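Local atomic coordinates of carbohydrate binding family 6 (Clostridium thermocellum, PDB entry 5A8C), a protein that hydrolyses alpha-L-arabinofuranosides, probably releasing terminal arabinofuranose units from plant cell-wall polysaccharides. Residues Y29-Q34 with V301-M306; M204-F209 with E238-D243. All blocks are in the same frame, centred on the assembly; numbering follows the deposited sequence.

How the interactions relate
Interactions 1 and 2 both bring separate parts of the five-bladed propeller together, but by different chemistry. Interaction 1 sets the loop leading into strand 36-45 of the first sheet against strand 300-306, an outer strand of the last; it is a buried contact of aliphatic groups with two waters serving the backbone. Interaction 2 joins the turn that follows strand 200-204 to strand 237-242 of the next sheet along the chain; it is only partly buried and adds a salt bridge to methionine packing. The centres are 26 Å apart, no element is shared, and the nearest atoms of the two contacts, about 8 Å apart, do not touch.

Interaction 1. Residues Y29-Q34 with V301-M306; sequences YPIFSQ and VCIDQM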
loop_
_atom_site.group_PDB
_atom_site.type_symbol
_atom_site.label_atom_id
_atom_site.label_comp_id
_atom_site.label_asym_id
_atom_site.label_seq_id
_atom_site.Cartn_x
_atom_site.Cartn_y
_atom_site.Cartn_z
ATOM N N TYR A 29 -14.735 -8.270 13.633
ATOM C CA TYR A 29 -14.076 -6.987 13.651
ATOM C C TYR A 29 -13.456 -6.787 15.030
ATOM O O TYR A 29 -14.174 -6.841 16.033
ATOM C CB TYR A 29 -15.080 -5.884 13.404
ATOM C CG TYR A 29 -14.455 -4.509 13.534
ATOM C CD1 TYR A 29 -13.717 -3.943 12.514
ATOM C CD2 TYR A 29 -14.609 -3.736 14.668
ATOM C CE1 TYR A 29 -13.150 -2.697 12.621
ATOM C CE2 TYR A 29 -14.062 -2.486 14.771
ATOM C CZ TYR A 29 -13.342 -1.947 13.743
ATOM O OH TYR A 29 -12.817 -0.703 13.810
ATOM N N PRO A 30 -12.163 -6.523 15.119
ATOM C CA PRO A 30 -11.192 -6.458 14.024
ATOM C C PRO A 30 -10.898 -7.855 13.441
ATOM O O PRO A 30 -11.110 -8.869 14.096
ATOM C CB PRO A 30 -9.980 -5.843 14.675
ATOM C CG PRO A 30 -10.105 -6.200 16.093
ATOM C CD PRO A 30 -11.544 -6.222 16.408
ATOM N N ILE A 31 -10.416 -7.891 12.199
ATOM C CA ILE A 31 -10.164 -9.162 11.552
ATOM C C ILE A 31 -8.934 -9.886 12.044
ATOM O O ILE A 31 -8.859 -11.114 11.938
ATOM C CB ILE A 31 -10.146 -9.055 9.994
ATOM C CG1 ILE A 31 -8.970 -8.229 9.468
ATOM C CG2 ILE A 31 -11.475 -8.545 9.466
ATOM C CD1 ILE A 31 -8.844 -8.267 7.964
ATOM N N PHE A 32 -7.940 -9.153 12.552
ATOM C CA PHE A 32 -6.633 -9.727 12.898
ATOM C C PHE A 32 -5.982 -8.910 13.974
ATOM O O PHE A 32 -5.645 -7.737 13.750
ATOM C CB PHE A 32 -5.726 -9.788 11.659
ATOM C CG PHE A 32 -4.389 -10.385 11.937
ATOM C CD1 PHE A 32 -4.250 -11.750 12.210
ATOM C CD2 PHE A 32 -3.253 -9.601 11.959
ATOM C CE1 PHE A 32 -3.016 -12.293 12.472
ATOM C CE2 PHE A 32 -2.017 -10.151 12.219
ATOM C CZ PHE A 32 -1.885 -11.504 12.472
ATOM N N SER A 33 -5.776 -9.508 15.130
ATOM C CA SER A 33 -5.204 -8.764 16.262
ATOM C C SER A 33 -3.962 -9.391 16.848
ATOM O O SER A 33 -3.464 -8.889 17.847
ATOM C CB SER A 33 -6.230 -8.564 17.388
ATOM O OG SER A 33 -6.648 -9.815 17.829
ATOM N N GLN A 34 -3.454 -10.463 16.238
ATOM C CA GLN A 34 -2.320 -11.165 16.857
ATOM C C GLN A 34 -1.100 -10.293 17.033
ATOM O O GLN A 34 -0.411 -10.361 18.050
ATOM C CB GLN A 34 -1.944 -12.383 16.059
ATOM C CG GLN A 34 -3.017 -13.405 15.954
ATOM C CD GLN A 34 -3.409 -13.960 17.321
ATOM O OE1 GLN A 34 -2.524 -14.393 18.094
ATOM N NE2 GLN A 34 -4.692 -13.868 17.677
ATOM N N VAL A 301 -5.021 -3.882 10.602
ATOM C CA VAL A 301 -5.686 -3.922 9.302
ATOM C C VAL A 301 -7.193 -3.954 9.449
ATOM O O VAL A 301 -7.771 -4.529 10.377
ATOM C CB VAL A 301 -5.146 -5.097 8.486
ATOM C CG1 VAL A 301 -5.462 -6.450 9.132
ATOM C CG2 VAL A 301 -5.594 -5.096 7.048
ATOM N N CYS A 302 -7.886 -3.399 8.444
ATOM C CA CYS A 302 -9.324 -3.346 8.281
ATOM C C CYS A 302 -9.695 -3.641 6.830
ATOM O O CYS A 302 -8.886 -3.417 5.936
ATOM C CB CYS A 302 -9.885 -1.981 8.693
ATOM S SG CYS A 302 -9.672 -1.490 10.401
ATOM N N ILE A 303 -10.945 -4.005 6.616
ATOM C CA ILE A 303 -11.481 -4.224 5.280
ATOM C C ILE A 303 -12.918 -3.786 5.226
ATOM O O ILE A 303 -13.698 -4.099 6.145
ATOM C CB ILE A 303 -11.262 -5.682 4.809
ATOM C CG1 ILE A 303 -11.660 -5.859 3.347
ATOM C CG2 ILE A 303 -11.976 -6.688 5.723
ATOM C CD1 ILE A 303 -11.231 -7.207 2.767
ATOM N N ASP A 304 -13.330 -3.135 4.135
ATOM C CA ASP A 304 -14.710 -2.791 3.877
ATOM C C ASP A 304 -15.016 -2.872 2.400
ATOM O O ASP A 304 -14.106 -2.739 1.575
ATOM C CB ASP A 304 -15.118 -1.437 4.491
ATOM C CG ASP A 304 -15.558 -1.595 5.978
ATOM O OD1 ASP A 304 -16.542 -2.349 6.211
ATOM O OD2 ASP A 304 -14.925 -0.987 6.875
ATOM N N GLN A 305 -16.259 -3.063 2.068
ATOM C CA GLN A 305 -16.673 -3.071 0.674
ATOM C C GLN A 305 -16.644 -1.681 0.032
ATOM O O GLN A 305 -16.908 -0.660 0.689
ATOM C CB GLN A 305 -18.068 -3.704 0.527
ATOM C CG GLN A 305 -18.359 -4.181 -0.902
ATOM C CD GLN A 305 -19.530 -5.161 -1.046
ATOM O OE1 GLN A 305 -20.173 -5.565 -0.093
ATOM N NE2 GLN A 305 -19.783 -5.559 -2.274
ATOM N N MET A 306 -16.359 -1.664 -1.269
ATOM C CA MET A 306 -16.295 -0.440 -2.068
ATOM C C MET A 306 -17.264 -0.627 -3.241
ATOM O O MET A 306 -17.313 -1.716 -3.825
ATOM C CB MET A 306 -14.864 -0.251 -2.567
ATOM C CG MET A 306 -14.584 1.117 -3.195
ATOM S SD MET A 306 -13.029 1.194 -4.075
ATOM C CE MET A 306 -13.536 0.637 -5.686
HETATM O O HOH W 1 -10.427 -5.253 11.155
HETATM O O HOH W 2 -7.497 -6.286 12.393
#
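Ile31 and Val301 meet at about a right angle, branch against branch, and the whole contact is organised round this crossing. In both residues CG1 lies between the backbone N and the carbonyl carbon (chi1 67° in Ile31, 64° in Val301), and these two branches are the ones that touch, 3.9 Å from Ile31 CG1 to Val301 CG1. Ile31 CD1 runs on past the valine and comes within 4.2 Å of Ile303 CG2, again with the side chains crossing steeply. Two residues on the same side of strand 300-306 thus receive one isoleucine. Phe32 adds CB, 4.2 Å from Val301 CG1, while its ring leads away and packs on Ile74 of strand 70-76, which also touches Ile31 and Val301. At the other end, the Tyr29 ring lies obliquely to the Cys302 sulfur, with CE1 4.3 Å from SG, and its hydroxyl is held by Asn284.

The backbones stay too far apart for direct pairing, and water fills the interval. One water takes the Ile31 N-H at 2.8 Å and donates to Val301 O; a second takes the Phe32 N-H at 2.9 Å and donates to that same carbonyl, at 2.7 Å from Val301 O. Through these waters the Val301 carbonyl is linked to two successive amides, while Val301 N is bound by Thr37.

Apolar side chains and bridging waters here bring the N-terminal lead-in of the first sheet against an edge strand of the last, a junction between the first and last parts of the chain in the five-bladed beta-propeller of this family 43 glycoside hydrolase.

Interaction 2. Residues M204-F209 with E238-D243; sequences MSAPRF and EYMMSD
A bend at chi3 (-67°) carries the Arg208 guanidinium up to Glu238, whereas Glu238 answers with a side chain extended beyond CG (chi2 -167°). The two chains cross at about a right angle and meet end-on in a bidentate salt bridge: Arg208 NH1 lies 2.9 Å from Glu238 OE2, and Arg208 NH2 is equally close, 2.9 Å, to Glu238 OE1. Both hydrogen bonds are nearly straight, and both oxygens sit close to the guanidinium plane. The carboxylate, however, is tilted, its plane 36° from that of the guanidinium, and its oxygens are therefore approached from well out of their own plane, OE1 on the syn side. Ser228 and Tyr251 bind OE2 and OE1 in turn, which probably helps to hold the rotation of the carboxylate.

Met240, two residues along the same strand, packs on the start of the turn and the residue before it. Its CE stands 3.6 Å from Ala206 CB and 3.3 Å from Ser205 O, and its sulfur lies against the proline ring, 4.0 Å from SD to Pro207 CD. The turn is a type II beta turn, closed by a bond of 3.2 Å from Phe209 N to Ala206 O, with Arg208 at its second corner.

The arrangement spans two neighbouring sheets. Ala206 packs on Ile185 of strand 185-190, while Ala206 and Met240 also touch strand 221-228, through Tyr226 and Phe224 respectively; Tyr226 further binds Pro207 O. The turn thus lies between strand 185-190 and the sheet of strands 221-228, 237-242 and 250-256, with Tyr251 of the last touching Arg208.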
loop_
_atom_site.group_PDB
_atom_site.type_symbol
_atom_site.label_atom_id
_atom_site.label_comp_id
_atom_site.label_asym_id
_atom_site.label_seq_id
_atom_site.Cartn_x
_atom_site.Cartn_y
_atom_site.Cartn_z
ATOM N N MET A 204 4.153 13.241 -11.373
ATOM C CA MET A 204 2.707 13.444 -11.361
ATOM C C MET A 204 2.364 14.414 -10.262
ATOM O O MET A 204 3.156 14.692 -9.371
ATOM C CB MET A 204 1.950 12.114 -11.155
ATOM C CG MET A 204 2.103 11.136 -12.267
ATOM S SD MET A 204 1.396 9.527 -11.972
ATOM C CE MET A 204 -0.310 9.965 -11.647
ATOM N N SER A 205 1.135 14.913 -10.299
ATOM C CA SER A 205 0.643 15.831 -9.290
ATOM C C SER A 205 -0.776 15.441 -8.859
ATOM O O SER A 205 -1.600 15.053 -9.674
ATOM C CB SER A 205 0.605 17.285 -9.808
ATOM O OG SER A 205 1.815 17.719 -10.382
ATOM N N ALA A 206 -1.013 15.552 -7.562
ATOM C CA ALA A 206 -2.362 15.307 -7.019
ATOM C C ALA A 206 -2.562 16.248 -5.858
ATOM O O ALA A 206 -1.662 16.455 -5.053
ATOM C CB ALA A 206 -2.530 13.855 -6.525
ATOM N N PRO A 207 -3.783 16.793 -5.699
ATOM C CA PRO A 207 -4.007 17.769 -4.661
ATOM C C PRO A 207 -3.669 17.205 -3.278
ATOM O O PRO A 207 -4.184 16.157 -2.864
ATOM C CB PRO A 207 -5.502 18.078 -4.791
ATOM C CG PRO A 207 -5.877 17.717 -6.143
ATOM C CD PRO A 207 -4.988 16.611 -6.551
ATOM N N ARG A 208 -2.840 17.917 -2.538
ATOM C CA ARG A 208 -2.558 17.601 -1.164
ATOM C C ARG A 208 -1.910 16.212 -0.983
ATOM O O ARG A 208 -2.039 15.596 0.078
ATOM C CB ARG A 208 -3.818 17.795 -0.290
ATOM C CG ARG A 208 -4.251 19.263 -0.280
ATOM C CD ARG A 208 -5.693 19.495 0.171
ATOM N NE ARG A 208 -6.655 18.946 -0.776
ATOM C CZ ARG A 208 -7.294 17.795 -0.609
ATOM N NH1 ARG A 208 -7.089 17.018 0.457
ATOM N NH2 ARG A 208 -8.096 17.405 -1.577
ATOM N N PHE A 209 -1.238 15.711 -2.002
ATOM C CA PHE A 209 -0.642 14.383 -1.901
ATOM C C PHE A 209 0.327 14.292 -0.729
ATOM O O PHE A 209 1.228 15.150 -0.579
ATOM C CB PHE A 209 0.140 14.060 -3.210
ATOM C CG PHE A 209 0.843 12.751 -3.171
ATOM C CD1 PHE A 209 0.129 11.553 -3.278
ATOM C CD2 PHE A 209 2.206 12.678 -2.995
ATOM C CE1 PHE A 209 0.779 10.327 -3.230
ATOM C CE2 PHE A 209 2.853 11.469 -2.965
ATOM C CZ PHE A 209 2.142 10.287 -3.048
ATOM N N GLU A 238 -7.977 9.819 -0.962
ATOM C CA GLU A 238 -8.588 10.599 -2.035
ATOM C C GLU A 238 -8.117 10.057 -3.360
ATOM O O GLU A 238 -7.284 9.153 -3.421
ATOM C CB GLU A 238 -8.301 12.079 -1.845
ATOM C CG GLU A 238 -8.596 12.507 -0.397
ATOM C CD GLU A 238 -8.654 13.993 -0.121
ATOM O OE1 GLU A 238 -9.101 14.762 -1.004
ATOM O OE2 GLU A 238 -8.310 14.400 0.985
ATOM N N TYR A 239 -8.705 10.547 -4.474
ATOM C CA TYR A 239 -8.360 9.950 -5.751
ATOM C C TYR A 239 -8.643 10.872 -6.921
ATOM O O TYR A 239 -9.401 11.839 -6.848
ATOM C CB TYR A 239 -9.062 8.589 -5.961
ATOM C CG TYR A 239 -10.521 8.667 -6.371
ATOM C CD1 TYR A 239 -11.482 9.203 -5.500
ATOM C CD2 TYR A 239 -10.951 8.232 -7.598
ATOM C CE1 TYR A 239 -12.799 9.295 -5.872
ATOM C CE2 TYR A 239 -12.281 8.317 -7.990
ATOM C CZ TYR A 239 -13.205 8.820 -7.093
ATOM O OH TYR A 239 -14.510 8.940 -7.523
ATOM N N MET A 240 -8.002 10.463 -8.021
ATOM C CA MET A 240 -8.138 11.066 -9.338
ATOM C C MET A 240 -8.413 9.992 -10.365
ATOM O O MET A 240 -8.040 8.829 -10.155
ATOM C CB MET A 240 -6.868 11.799 -9.749
ATOM C CG MET A 240 -6.274 12.741 -8.731
ATOM S SD MET A 240 -4.887 13.710 -9.358
ATOM C CE MET A 240 -3.697 12.531 -9.718
ATOM N N MET A 241 -8.978 10.366 -11.506
ATOM C CA MET A 241 -9.224 9.450 -12.611
ATOM C C MET A 241 -8.630 9.994 -13.890
ATOM O O MET A 241 -8.585 11.226 -14.100
ATOM C CB MET A 241 -10.727 9.232 -12.832
ATOM C CG MET A 241 -11.373 8.434 -11.722
ATOM S SD MET A 241 -13.176 8.391 -11.787
ATOM C CE MET A 241 -13.405 7.387 -13.227
ATOM N N SER A 242 -8.264 9.071 -14.796
ATOM C CA SER A 242 -7.739 9.445 -16.112
ATOM C C SER A 242 -8.058 8.371 -17.118
ATOM O O SER A 242 -8.260 7.200 -16.767
ATOM C CB SER A 242 -6.230 9.603 -16.047
ATOM O OG SER A 242 -5.744 10.020 -17.336
ATOM N N ASP A 243 -8.000 8.727 -18.396
ATOM C CA ASP A 243 -7.964 7.771 -19.500
ATOM C C ASP A 243 -6.567 7.212 -19.756
ATOM O O ASP A 243 -6.440 6.281 -20.582
ATOM C CB ASP A 243 -8.476 8.435 -20.783
ATOM C CG ASP A 243 -9.898 8.817 -20.727
ATOM O OD1 ASP A 243 -10.682 8.117 -20.099
ATOM O OD2 ASP A 243 -10.291 9.780 -21.417
#